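Local structure of beta-hydroxyacid dehydrogenase, 3-hydroxyisobutyrate dehydrogenase (Saccharomonospora xinjiangensis XJ-54, 6GRL) at residues 21-26 / 42-47; 80-85 / 106-111. The protein is an S-selective imine reductase associated with reductive amination, an oxidoreductase that probably uses NADP(H) as its cofactor. One frame throughout, in Å; residues are numbered along the deposited sequence. Where two conformers were deposited one is given.

Contact 1: residues 21-26 / 42-47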
ATOM      1  N   ASP A  21      -8.846  -4.923 -25.185  1.00 14.60           N
ATOM      2  CA  ASP A  21      -7.471  -4.990 -25.652  1.00 14.78           C
ATOM      3  C   ASP A  21      -6.818  -6.296 -25.201  1.00 11.83           C
ATOM      4  O   ASP A  21      -7.098  -6.782 -24.100  1.00 14.11           O
ATOM      5  CB  ASP A  21      -6.668  -3.804 -25.120  1.00 17.51           C
ATOM      6  CG  ASP A  21      -7.249  -2.471 -25.544  1.00 21.40           C
ATOM      7  OD1 ASP A  21      -7.492  -1.620 -24.661  1.00 26.93           O
ATOM      8  OD2 ASP A  21      -7.465  -2.273 -26.756  1.00 27.18           O
ATOM      9  N   PRO A  22      -5.950  -6.886 -26.023  1.00 12.12           N
ATOM     10  CA  PRO A  22      -5.172  -8.043 -25.562  1.00 10.35           C
ATOM     11  C   PRO A  22      -4.313  -7.674 -24.363  1.00 10.20           C
ATOM     12  O   PRO A  22      -3.804  -6.556 -24.262  1.00 10.35           O
ATOM     13  CB  PRO A  22      -4.314  -8.405 -26.780  1.00 10.42           C
ATOM     14  CG  PRO A  22      -5.063  -7.839 -27.950  1.00 11.99           C
ATOM     15  CD  PRO A  22      -5.698  -6.577 -27.441  1.00 13.06           C
ATOM     16  N   VAL A  23      -4.162  -8.623 -23.444  1.00 10.14           N
ATOM     17  CA  VAL A  23      -3.413  -8.415 -22.207  0.80  8.62           C
ATOM     18  C   VAL A  23      -2.513  -9.619 -21.971  1.00  8.06           C
ATOM     19  O   VAL A  23      -2.920 -10.765 -22.198  1.00 10.25           O
ATOM     20  CB  VAL A  23      -4.358  -8.197 -21.003  0.80 11.48           C
ATOM     21  CG1 VAL A  23      -3.568  -8.072 -19.709  0.80 13.81           C
ATOM     22  CG2 VAL A  23      -5.230  -6.968 -21.216  0.80 12.40           C
ATOM     23  N   THR A  24      -1.290  -9.363 -21.517  1.00  7.84           N
ATOM     24  CA  THR A  24      -0.368 -10.404 -21.090  1.00  7.45           C
ATOM     25  C   THR A  24      -0.178 -10.295 -19.583  1.00  7.19           C
ATOM     26  O   THR A  24       0.029  -9.193 -19.064  1.00  8.04           O
ATOM     27  CB  THR A  24       0.979 -10.281 -21.804  1.00  8.63           C
ATOM     28  OG1 THR A  24       0.825 -10.644 -23.181  1.00  9.95           O
ATOM     29  CG2 THR A  24       2.020 -11.191 -21.156  1.00  6.98           C
ATOM     30  N   VAL A  25      -0.264 -11.426 -18.886  1.00  7.49           N
ATOM     31  CA  VAL A  25      -0.029 -11.487 -17.447  1.00  6.96           C
ATOM     32  C   VAL A  25       1.182 -12.376 -17.206  1.00  6.02           C
ATOM     33  O   VAL A  25       1.174 -13.557 -17.575  1.00  8.17           O
ATOM     34  CB  VAL A  25      -1.251 -12.013 -16.680  1.00  8.44           C
ATOM     35  CG1 VAL A  25      -0.943 -12.094 -15.190  1.00 11.11           C
ATOM     36  CG2 VAL A  25      -2.455 -11.121 -16.927  1.00  9.82           C
ATOM     37  N   LEU A  26       2.219 -11.811 -16.590  1.00  8.78           N
ATOM     38  CA  LEU A  26       3.411 -12.558 -16.200  1.00  8.76           C
ATOM     39  C   LEU A  26       3.327 -12.849 -14.707  1.00  7.99           C
ATOM     40  O   LEU A  26       3.390 -11.931 -13.883  1.00  8.73           O
ATOM     41  CB  LEU A  26       4.680 -11.775 -16.524  1.00  8.43           C
ATOM     42  CG  LEU A  26       4.902 -11.367 -17.977  1.00  7.95           C
ATOM     43  CD1 LEU A  26       6.194 -10.581 -18.108  1.00 10.67           C
ATOM     44  CD2 LEU A  26       4.923 -12.595 -18.873  1.00  8.54           C
ATOM     45  N   ARG A  42     -13.479 -10.548 -18.599  1.00 21.01           N
ATOM     46  CA  ARG A  42     -13.891  -9.296 -19.220  0.54 23.68           C
ATOM     47  C   ARG A  42     -13.722  -9.305 -20.735  1.00 25.08           C
ATOM     48  O   ARG A  42     -13.876  -8.256 -21.370  1.00 25.71           O
ATOM     49  CB  ARG A  42     -13.110  -8.125 -18.615  0.54 23.88           C
ATOM     50  CG  ARG A  42     -13.491  -7.798 -17.178  0.54 25.02           C
ATOM     51  CD  ARG A  42     -14.993  -7.609 -17.025  0.54 27.44           C
ATOM     52  NE  ARG A  42     -15.417  -6.259 -17.386  0.54 27.72           N
ATOM     53  CZ  ARG A  42     -15.415  -5.225 -16.552  0.54 28.14           C
ATOM     54  NH1 ARG A  42     -15.010  -5.380 -15.299  0.54 26.46           N
ATOM     55  NH2 ARG A  42     -15.819  -4.033 -16.970  0.54 27.68           N
ATOM     56  N   GLY A  43     -13.408 -10.457 -21.324  1.00 21.58           N
ATOM     57  CA  GLY A  43     -13.311 -10.581 -22.762  1.00 22.23           C
ATOM     58  C   GLY A  43     -11.955 -10.285 -23.363  1.00 19.13           C
ATOM     59  O   GLY A  43     -11.816 -10.350 -24.592  1.00 22.08           O
ATOM     60  N   HIS A  44     -10.952  -9.964 -22.550  1.00 16.76           N
ATOM     61  CA  HIS A  44      -9.626  -9.699 -23.086  1.00 15.77           C
ATOM     62  C   HIS A  44      -8.985 -10.979 -23.601  1.00 15.75           C
ATOM     63  O   HIS A  44      -9.048 -12.028 -22.953  1.00 16.74           O
ATOM     64  CB  HIS A  44      -8.720  -9.091 -22.014  1.00 14.62           C
ATOM     65  CG  HIS A  44      -9.199  -7.781 -21.477  1.00 17.89           C
ATOM     66  ND1 HIS A  44      -8.857  -6.573 -22.048  1.00 19.29           N
ATOM     67  CD2 HIS A  44      -9.979  -7.486 -20.411  1.00 15.55           C
ATOM     68  CE1 HIS A  44      -9.414  -5.592 -21.361  1.00 20.34           C
ATOM     69  NE2 HIS A  44     -10.100  -6.119 -20.363  1.00 19.84           N
ATOM     70  N   ARG A  45      -8.375 -10.896 -24.779  1.00 15.52           N
ATOM     71  CA  ARG A  45      -7.508 -11.968 -25.262  0.65 15.23           C
ATOM     72  C   ARG A  45      -6.286 -12.006 -24.355  1.00 13.97           C
ATOM     73  O   ARG A  45      -5.347 -11.226 -24.522  1.00 13.26           O
ATOM     74  CB  ARG A  45      -7.116 -11.739 -26.717  0.65 18.37           C
ATOM     75  CG  ARG A  45      -6.160 -12.787 -27.267  0.65 19.25           C
ATOM     76  CD  ARG A  45      -5.931 -12.604 -28.760  0.65 20.95           C
ATOM     77  NE  ARG A  45      -5.093 -11.442 -29.049  0.65 22.22           N
ATOM     78  CZ  ARG A  45      -3.764 -11.446 -29.007  0.65 21.62           C
ATOM     79  NH1 ARG A  45      -3.111 -12.553 -28.684  0.65 22.68           N
ATOM     80  NH2 ARG A  45      -3.088 -10.339 -29.287  0.65 19.35           N
ATOM     81  N   THR A  46      -6.305 -12.905 -23.378  1.00 13.85           N
ATOM     82  CA  THR A  46      -5.322 -12.923 -22.304  1.00 12.84           C
ATOM     83  C   THR A  46      -4.287 -14.015 -22.531  1.00 12.67           C
ATOM     84  O   THR A  46      -4.638 -15.183 -22.730  1.00 18.33           O
ATOM     85  CB  THR A  46      -6.018 -13.122 -20.958  1.00 12.98           C
ATOM     86  OG1 THR A  46      -7.052 -12.140 -20.813  1.00 13.37           O
ATOM     87  CG2 THR A  46      -5.030 -12.985 -19.810  1.00 12.03           C
ATOM     88  N   THR A  47      -3.016 -13.628 -22.501  1.00 11.79           N
ATOM     89  CA  THR A  47      -1.895 -14.550 -22.607  1.00 11.65           C
ATOM     90  C   THR A  47      -1.165 -14.586 -21.273  1.00 10.97           C
ATOM     91  O   THR A  47      -0.822 -13.535 -20.720  1.00 10.47           O
ATOM     92  CB  THR A  47      -0.942 -14.133 -23.728  1.00 11.39           C
ATOM     93  OG1 THR A  47      -1.665 -14.072 -24.964  1.00 12.63           O
ATOM     94  CG2 THR A  47       0.202 -15.132 -23.857  1.00 13.46           C
TER
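His44 and Asp21 join where the first beta-alpha-beta unit of the Rossmann-type domain closes: strand 23-26 leads into helix 30-41, a Schellman motif with Gly43 as its C-prime residue ends that helix, and strand 46-49 returns parallel to the first. From CB onward, the His44 side chain lies against the residues leading into the first strand. CB approaches Val23 CG2 and the carbonyl oxygen of Asp21. CG stands beside the backbone N (chi1 -61°), which brings the ring back to residue 21. There ND1 donates to Asp21 O at 2.7 Å; the acceptor lies almost in the ring plane, and the N-H uses a lone pair in the carbonyl plane. Val23 CG2 meets the same ring obliquely, 3.7 Å from ND1. At the tip NE2 bonds to Glu168, so both ring nitrogens are engaged and the rotation of the ring is fixed, while Phe39 packs against it edge-to-face.

Beyond the histidine the backbones take over. Val23 N donates to Arg45 O, Thr47 N to Val23 O and Val25 N to Thr47 O, a parallel ladder in which Val23 pairs with Thr46 and Thr24 with Thr47. The Arg45 chain, bent at chi3 (73°), carries its guanidinium over to Pro22, with NH2 3.4 Å from Pro22 CB; the same nitrogen bonds to Ala76 O. Thr24 and Thr47 project side by side from one face of the sheet, and Thr24 OG1, bonded to Ser77 and Ala73, lies 3.9 Å from Thr47 CB.

Contact 2: residues 80-85 / 106-111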
ATOM      1  N   VAL A  80       1.112  -5.283 -20.878  1.00  6.70           N
ATOM      2  CA  VAL A  80       1.786  -6.346 -20.134  1.00  7.38           C
ATOM      3  C   VAL A  80       1.669  -6.043 -18.647  1.00  9.29           C
ATOM      4  O   VAL A  80       2.139  -4.998 -18.183  1.00 10.16           O
ATOM      5  CB  VAL A  80       3.261  -6.487 -20.541  1.00  9.55           C
ATOM      6  CG1 VAL A  80       3.935  -7.587 -19.730  1.00  9.31           C
ATOM      7  CG2 VAL A  80       3.381  -6.767 -22.030  1.00  9.91           C
ATOM      8  N   VAL A  81       1.064  -6.965 -17.901  1.00  6.51           N
ATOM      9  CA  VAL A  81       0.881  -6.838 -16.459  1.00  7.38           C
ATOM     10  C   VAL A  81       1.815  -7.822 -15.770  1.00 11.62           C
ATOM     11  O   VAL A  81       1.816  -9.016 -16.093  1.00 10.63           O
ATOM     12  CB  VAL A  81      -0.581  -7.089 -16.055  1.00  9.09           C
ATOM     13  CG1 VAL A  81      -0.750  -6.936 -14.551  1.00 12.63           C
ATOM     14  CG2 VAL A  81      -1.506  -6.147 -16.804  1.00 12.16           C
ATOM     15  N   VAL A  82       2.608  -7.323 -14.824  1.00  9.31           N
ATOM     16  CA  VAL A  82       3.599  -8.122 -14.109  1.00  7.45           C
ATOM     17  C   VAL A  82       3.127  -8.296 -12.672  1.00 10.67           C
ATOM     18  O   VAL A  82       2.992  -7.314 -11.931  1.00 13.11           O
ATOM     19  CB  VAL A  82       4.989  -7.469 -14.152  1.00 10.14           C
ATOM     20  CG1 VAL A  82       6.039  -8.398 -13.551  1.00 10.84           C
ATOM     21  CG2 VAL A  82       5.353  -7.088 -15.578  1.00 12.29           C
ATOM     22  N   CYS A  83       2.876  -9.549 -12.272  1.00  9.39           N
ATOM     23  CA  CYS A  83       2.442  -9.872 -10.912  0.67 12.21           C
ATOM     24  C   CYS A  83       3.230 -11.101 -10.449  1.00 10.57           C
ATOM     25  O   CYS A  83       2.764 -12.239 -10.542  1.00 12.33           O
ATOM     26  CB  CYS A  83       0.935 -10.108 -10.852  0.67 15.10           C
ATOM     27  SG  CYS A  83       0.259 -10.074  -9.182  0.67 17.30           S
ATOM     28  N   LEU A  84       4.430 -10.861  -9.939  1.00 12.33           N
ATOM     29  CA  LEU A  84       5.319 -11.918  -9.493  1.00 12.30           C
ATOM     30  C   LEU A  84       5.475 -11.864  -7.974  1.00 14.12           C
ATOM     31  O   LEU A  84       4.764 -11.130  -7.278  1.00 16.14           O
ATOM     32  CB  LEU A  84       6.658 -11.803 -10.223  1.00 12.36           C
ATOM     33  CG  LEU A  84       6.560 -12.023 -11.734  1.00 11.33           C
ATOM     34  CD1 LEU A  84       7.762 -11.433 -12.450  1.00 15.58           C
ATOM     35  CD2 LEU A  84       6.424 -13.506 -12.050  1.00 11.69           C
ATOM     36  N   LEU A  85       6.417 -12.654  -7.456  1.00 13.79           N
ATOM     37  CA  LEU A  85       6.559 -12.789  -6.010  1.00 19.84           C
ATOM     38  C   LEU A  85       7.119 -11.516  -5.387  1.00 20.48           C
ATOM     39  O   LEU A  85       6.537 -10.967  -4.443  1.00 25.70           O
ATOM     40  CB  LEU A  85       7.447 -13.989  -5.683  1.00 22.00           C
ATOM     41  CG  LEU A  85       7.668 -14.264  -4.195  1.00 25.38           C
ATOM     42  CD1 LEU A  85       6.338 -14.512  -3.498  1.00 27.01           C
ATOM     43  CD2 LEU A  85       8.608 -15.445  -4.002  1.00 26.32           C
ATOM     44  N   LEU A 106       3.877  -1.371 -19.691  1.00  7.82           N
ATOM     45  CA  LEU A 106       4.196  -2.333 -18.645  1.00 10.65           C
ATOM     46  C   LEU A 106       3.566  -1.863 -17.340  1.00 10.14           C
ATOM     47  O   LEU A 106       3.868  -0.764 -16.864  1.00 10.93           O
ATOM     48  CB  LEU A 106       5.708  -2.491 -18.482  1.00 12.29           C
ATOM     49  CG  LEU A 106       6.538  -2.732 -19.745  1.00 17.86           C
ATOM     50  CD1 LEU A 106       7.996  -2.973 -19.378  1.00 18.09           C
ATOM     51  CD2 LEU A 106       5.983  -3.893 -20.557  1.00 19.28           C
ATOM     52  N   VAL A 107       2.693  -2.686 -16.774  1.00  7.81           N
ATOM     53  CA  VAL A 107       2.023  -2.387 -15.514  1.00  8.17           C
ATOM     54  C   VAL A 107       2.532  -3.383 -14.482  1.00  9.80           C
ATOM     55  O   VAL A 107       2.184  -4.569 -14.523  1.00 10.50           O
ATOM     56  CB  VAL A 107       0.496  -2.452 -15.648  1.00  7.93           C
ATOM     57  CG1 VAL A 107      -0.166  -2.138 -14.312  1.00 10.92           C
ATOM     58  CG2 VAL A 107       0.021  -1.486 -16.716  1.00 10.98           C
ATOM     59  N   ASN A 108       3.351  -2.904 -13.552  1.00  8.03           N
ATOM     60  CA  ASN A 108       3.958  -3.747 -12.529  0.58  9.19           C
ATOM     61  C   ASN A 108       3.119  -3.660 -11.258  1.00 11.76           C
ATOM     62  O   ASN A 108       3.023  -2.596 -10.638  1.00 14.13           O
ATOM     63  CB  ASN A 108       5.402  -3.327 -12.265  0.58 10.80           C
ATOM     64  CG  ASN A 108       6.113  -4.251 -11.292  0.58 11.99           C
ATOM     65  OD1 ASN A 108       5.632  -5.345 -10.989  0.58  8.88           O
ATOM     66  ND2 ASN A 108       7.265  -3.815 -10.799  0.58 14.72           N
ATOM     67  N   LEU A 109       2.509  -4.783 -10.879  1.00  8.59           N
ATOM     68  CA  LEU A 109       1.714  -4.881  -9.662  1.00  9.05           C
ATOM     69  C   LEU A 109       2.428  -5.672  -8.574  1.00 11.21           C
ATOM     70  O   LEU A 109       1.799  -6.059  -7.582  1.00 15.32           O
ATOM     71  CB  LEU A 109       0.354  -5.513  -9.966  1.00 11.16           C
ATOM     72  CG  LEU A 109      -0.480  -4.834 -11.053  1.00 11.00           C
ATOM     73  CD1 LEU A 109      -1.792  -5.572 -11.262  1.00 12.29           C
ATOM     74  CD2 LEU A 109      -0.735  -3.375 -10.705  1.00 15.00           C
ATOM     75  N   THR A 110       3.721  -5.925  -8.741  1.00 11.80           N
ATOM     76  CA  THR A 110       4.491  -6.692  -7.775  1.00 11.71           C
ATOM     77  C   THR A 110       4.952  -5.798  -6.630  1.00 13.42           C
ATOM     78  O   THR A 110       5.253  -4.616  -6.820  1.00 14.02           O
ATOM     79  CB  THR A 110       5.699  -7.337  -8.458  1.00 12.63           C
ATOM     80  OG1 THR A 110       5.269  -8.031  -9.636  1.00 11.54           O
ATOM     81  CG2 THR A 110       6.396  -8.317  -7.528  1.00 14.35           C
ATOM     82  N   SER A 111       4.994  -6.374  -5.430  1.00 14.51           N
ATOM     83  CA  SER A 111       5.504  -5.651  -4.274  1.00 16.05           C
ATOM     84  C   SER A 111       6.941  -5.202  -4.518  1.00 16.44           C
ATOM     85  O   SER A 111       7.680  -5.803  -5.304  1.00 17.93           O
ATOM     86  CB  SER A 111       5.433  -6.528  -3.023  1.00 19.36           C
ATOM     87  OG  SER A 111       6.311  -7.635  -3.127  1.00 22.97           O
TER
HETATM   88  O   HOH W   1       4.093  -9.129  -5.037  1.00 18.61           O
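Val80 and Leu106 lie side by side and point the same way at the start of a parallel pair in the Rossmann-type sheet, where strands 79-82 and 105-108 are joined through helix 87-95 as a beta-alpha-beta unit. Leu106 CD2 reaches Val80 CB at 3.8 Å, and the leucine also packs on Trp123 and Ala124 of helix 114-126. On the other face Val81 crosses Leu109 at a slant: CG1, placed anti to the backbone N (chi1 -179°), comes to 3.7 Å from Leu109 CD1. The strands themselves are tied by Val107 N to Val80 O, Val82 N to Val107 O and Leu109 N to Val82 O.

At the strand ends polar side chains continue the connection. Asn108 sits on the face of Val80 and Val82, with its OD1 3.9 Å from Val82 CB. This oxygen accepts twice from Thr110: the hydroxyl donates nearly in line with the amide carbonyl, whereas the backbone N, from above the carbonyl plane, closes an Asx turn. Tyr131 engages Asn108 ND2, so both ends of the amide are held. With its hydrogen directed at Asn108 OD1, Thr110 OG1 accepts from Leu84 N at 3.0 Å in an almost straight bond (177°). The methyl CG2 of Thr110 comes against the Leu84 carbonyl, 3.3 Å from its oxygen. Replacing Thr110 with a valine would probably leave Leu84 N without its acceptor and Asn108 OD1 with one donor fewer. One residue further, water 1 bridges the chains, donating to Leu84 O and accepting from Ser111 N at 2.9 Å.

Contacts 1 and 2 are parallel pairings in one sheet, separated by the pairing of strands 23-26 and 79-82; their centres are about 14 Å apart. Thr24 O and Val81 N, 2.7 Å apart, and Leu26 N and Val81 O, 2.9 Å apart, are probable hydrogen bonds across that seam. Beside them Val23 CG1 packs on Val81 CG2 at 4.0 Å. Beyond Leu26 the chain enters a glycine pattern of the Rossmann type, which in such folds commonly meets the dinucleotide. Leu84 of contact 2 touches this region, and its CG lies 3.8 Å from Leu26 O, consistent with the C-terminal ends of strands 23-26 and 79-82 lying beside the probable cofactor site of this apo structure.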